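Local coordinates for X-ray repair cross complementing protein 1 variant (Homo sapiens, PDB 6WH1) that probably acts as a scaffold in DNA single-strand break repair, assembling repair protein complexes, and is represented here by its C-terminal BRCT domain, at residues 44-49 / 68-73. Sequence-based numbering, arbitrary orientation.
Sequences VQFVIT and AFVRPR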
loop_
_atom_site.group_PDB
_atom_site.type_symbol
_atom_site.label_atom_id
_atom_site.label_comp_id
_atom_site.label_asym_id
_atom_site.label_seq_id
_atom_site.Cartn_x
_atom_site.Cartn_y
_atom_site.Cartn_z
ATOM N N VAL A 44 16.238 1.186 -0.207
ATOM C CA VAL A 44 15.290 0.212 0.325
ATOM C C VAL A 44 15.825 -0.348 1.635
ATOM O O VAL A 44 16.997 -0.731 1.729
ATOM C CB VAL A 44 15.045 -0.913 -0.692
ATOM C CG1 VAL A 44 14.394 -2.120 -0.009
ATOM C CG2 VAL A 44 14.190 -0.412 -1.853
ATOM N N GLN A 45 14.965 -0.410 2.655
ATOM C CA GLN A 45 15.362 -0.957 3.945
ATOM C C GLN A 45 14.790 -2.339 4.231
ATOM O O GLN A 45 15.352 -3.060 5.063
ATOM C CB GLN A 45 14.950 -0.009 5.080
ATOM C CG GLN A 45 15.797 1.246 5.177
ATOM C CD GLN A 45 14.966 2.505 5.115
ATOM O OE1 GLN A 45 13.776 2.495 5.431
ATOM N NE2 GLN A 45 15.586 3.604 4.706
ATOM N N PHE A 46 13.702 -2.726 3.571
ATOM C CA PHE A 46 13.083 -4.028 3.796
ATOM C C PHE A 46 12.608 -4.586 2.466
ATOM O O PHE A 46 11.719 -4.011 1.830
ATOM C CB PHE A 46 11.908 -3.926 4.776
ATOM C CG PHE A 46 12.292 -3.411 6.128
ATOM C CD1 PHE A 46 12.812 -4.264 7.085
ATOM C CD2 PHE A 46 12.136 -2.070 6.441
ATOM C CE1 PHE A 46 13.169 -3.789 8.331
ATOM C CE2 PHE A 46 12.493 -1.586 7.688
ATOM C CZ PHE A 46 13.011 -2.447 8.633
ATOM N N VAL A 47 13.196 -5.696 2.045
ATOM C CA VAL A 47 12.700 -6.444 0.899
ATOM C C VAL A 47 11.728 -7.492 1.424
ATOM O O VAL A 47 12.083 -8.305 2.285
ATOM C CB VAL A 47 13.849 -7.089 0.111
ATOM C CG1 VAL A 47 13.304 -8.050 -0.934
ATOM C CG2 VAL A 47 14.701 -6.021 -0.555
ATOM N N ILE A 48 10.495 -7.457 0.929
ATOM C CA ILE A 48 9.477 -8.441 1.274
ATOM C C ILE A 48 9.374 -9.438 0.128
ATOM O O ILE A 48 9.095 -9.053 -1.014
ATOM C CB ILE A 48 8.120 -7.771 1.546
ATOM C CG1 ILE A 48 8.312 -6.452 2.307
ATOM C CG2 ILE A 48 7.200 -8.722 2.298
ATOM C CD1 ILE A 48 8.821 -6.618 3.723
ATOM N N THR A 49 9.602 -10.720 0.422
ATOM C CA THR A 49 9.551 -11.762 -0.596
ATOM C C THR A 49 8.896 -13.018 -0.048
ATOM O O THR A 49 8.996 -13.328 1.142
ATOM C CB THR A 49 10.940 -12.164 -1.111
ATOM O OG1 THR A 49 11.788 -12.490 -0.002
ATOM C CG2 THR A 49 11.555 -11.050 -1.877
ATOM N N ALA A 68 17.328 -5.682 5.151
ATOM C CA ALA A 68 16.747 -6.864 5.771
ATOM C C ALA A 68 15.763 -7.516 4.812
ATOM O O ALA A 68 15.019 -6.827 4.105
ATOM C CB ALA A 68 16.035 -6.518 7.083
ATOM N N PHE A 69 15.757 -8.849 4.806
ATOM C CA PHE A 69 14.898 -9.648 3.942
ATOM C C PHE A 69 13.870 -10.360 4.808
ATOM O O PHE A 69 14.234 -11.124 5.709
ATOM C CB PHE A 69 15.721 -10.652 3.140
ATOM C CG PHE A 69 16.758 -10.012 2.265
ATOM C CD1 PHE A 69 18.038 -9.778 2.741
ATOM C CD2 PHE A 69 16.451 -9.634 0.969
ATOM C CE1 PHE A 69 18.992 -9.189 1.936
ATOM C CE2 PHE A 69 17.399 -9.042 0.163
ATOM C CZ PHE A 69 18.670 -8.825 0.644
ATOM N N VAL A 70 12.589 -10.095 4.543
ATOM C CA VAL A 70 11.509 -10.495 5.436
ATOM C C VAL A 70 10.360 -11.083 4.624
ATOM O O VAL A 70 10.153 -10.738 3.457
ATOM C CB VAL A 70 10.996 -9.309 6.292
ATOM C CG1 VAL A 70 10.281 -9.822 7.513
ATOM C CG2 VAL A 70 12.131 -8.383 6.701
ATOM N N ARG A 71 9.589 -11.968 5.272
ATOM C CA ARG A 71 8.438 -12.626 4.680
ATOM C C ARG A 71 7.174 -11.793 4.881
ATOM O O ARG A 71 7.092 -10.991 5.817
ATOM C CB ARG A 71 8.247 -14.007 5.299
ATOM C CG ARG A 71 9.426 -14.941 5.072
ATOM C CD ARG A 71 9.185 -15.849 3.882
ATOM N NE ARG A 71 10.309 -16.749 3.642
ATOM C CZ ARG A 71 10.936 -16.863 2.476
ATOM N NH1 ARG A 71 10.546 -16.133 1.439
ATOM N NH2 ARG A 71 11.951 -17.708 2.345
ATOM N N PRO A 72 6.178 -11.967 4.005
ATOM C CA PRO A 72 4.930 -11.188 4.137
ATOM C C PRO A 72 4.197 -11.406 5.454
ATOM O O PRO A 72 3.366 -10.562 5.844
ATOM C CB PRO A 72 4.091 -11.668 2.944
ATOM C CG PRO A 72 5.095 -12.163 1.948
ATOM C CD PRO A 72 6.216 -12.751 2.756
ATOM N N ARG A 73 4.467 -12.512 6.152
ATOM C CA ARG A 73 3.805 -12.733 7.432
ATOM C C ARG A 73 4.205 -11.681 8.457
ATOM O O ARG A 73 3.435 -11.402 9.383
ATOM C CB ARG A 73 4.103 -14.135 7.964
ATOM C CG ARG A 73 3.126 -14.563 9.050
ATOM C CD ARG A 73 3.557 -15.836 9.746
ATOM N NE ARG A 73 3.137 -15.856 11.145
ATOM C CZ ARG A 73 3.690 -16.626 12.075
ATOM N NH1 ARG A 73 4.683 -17.444 11.750
ATOM N NH2 ARG A 73 3.252 -16.582 13.326
#
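Val47 and Phe69 pair at the middle of two neighbouring parallel strands, 46-48 and 68-70, whose backbones are laced together by a ladder of hydrogen bonds. Val47 spends both backbone groups on the partner strand: its N donates to Ala68 O (3.0 Å), and its O accepts a nearly straight bond from Val70 N (2.9 Å, N-H...O angle 167°). Thr49 N to Val70 O and Ala68 N to Gln45 O extend the ladder at its two ends, the latter longer at 3.3 Å and reaching the carbonyl from above its plane. A CA-H...O contact from Ile48 CA to Val70 O adds to the pairing.

Apolar contacts line both faces of the sheet. On one, Val47 and Phe69 lie side by side, CB against ring atom CD2 at 3.7 Å; with CG1 anti to the backbone N (chi1 170°), the two methyls divide over the ring bond, CG1 near CD2 and CG2 near CE2. On the other, Phe46 CD1 meets Ala68 CB (3.9 Å), while Val70 CG2 comes to the edge of the Phe46 ring. Ile48 CG2 packs on Pro72 CG at 4.0 Å.

Beyond the strand, Arg71 bends at chi2 (-97°) and brings NH1 back to Thr49 O (3.2 Å), above the carbonyl plane; NH1 also donates a hydrogen bond to Gln51 O. With the side chain cut back to an alanine, the carbonyls of Thr49 and Gln51 would probably both lose this donor, and the chain between them would be less firmly held.

The pair belongs to a right-handed beta-alpha-beta crossover through helix 55-63, part of the parallel BRCT sheet. Phe57 stacks on Phe69 on the helix 55-63 side, Trp74 of helix 72-81 meets Phe46 on the other face, and strand 10-13 flanks strand 46-48 across from 68-70.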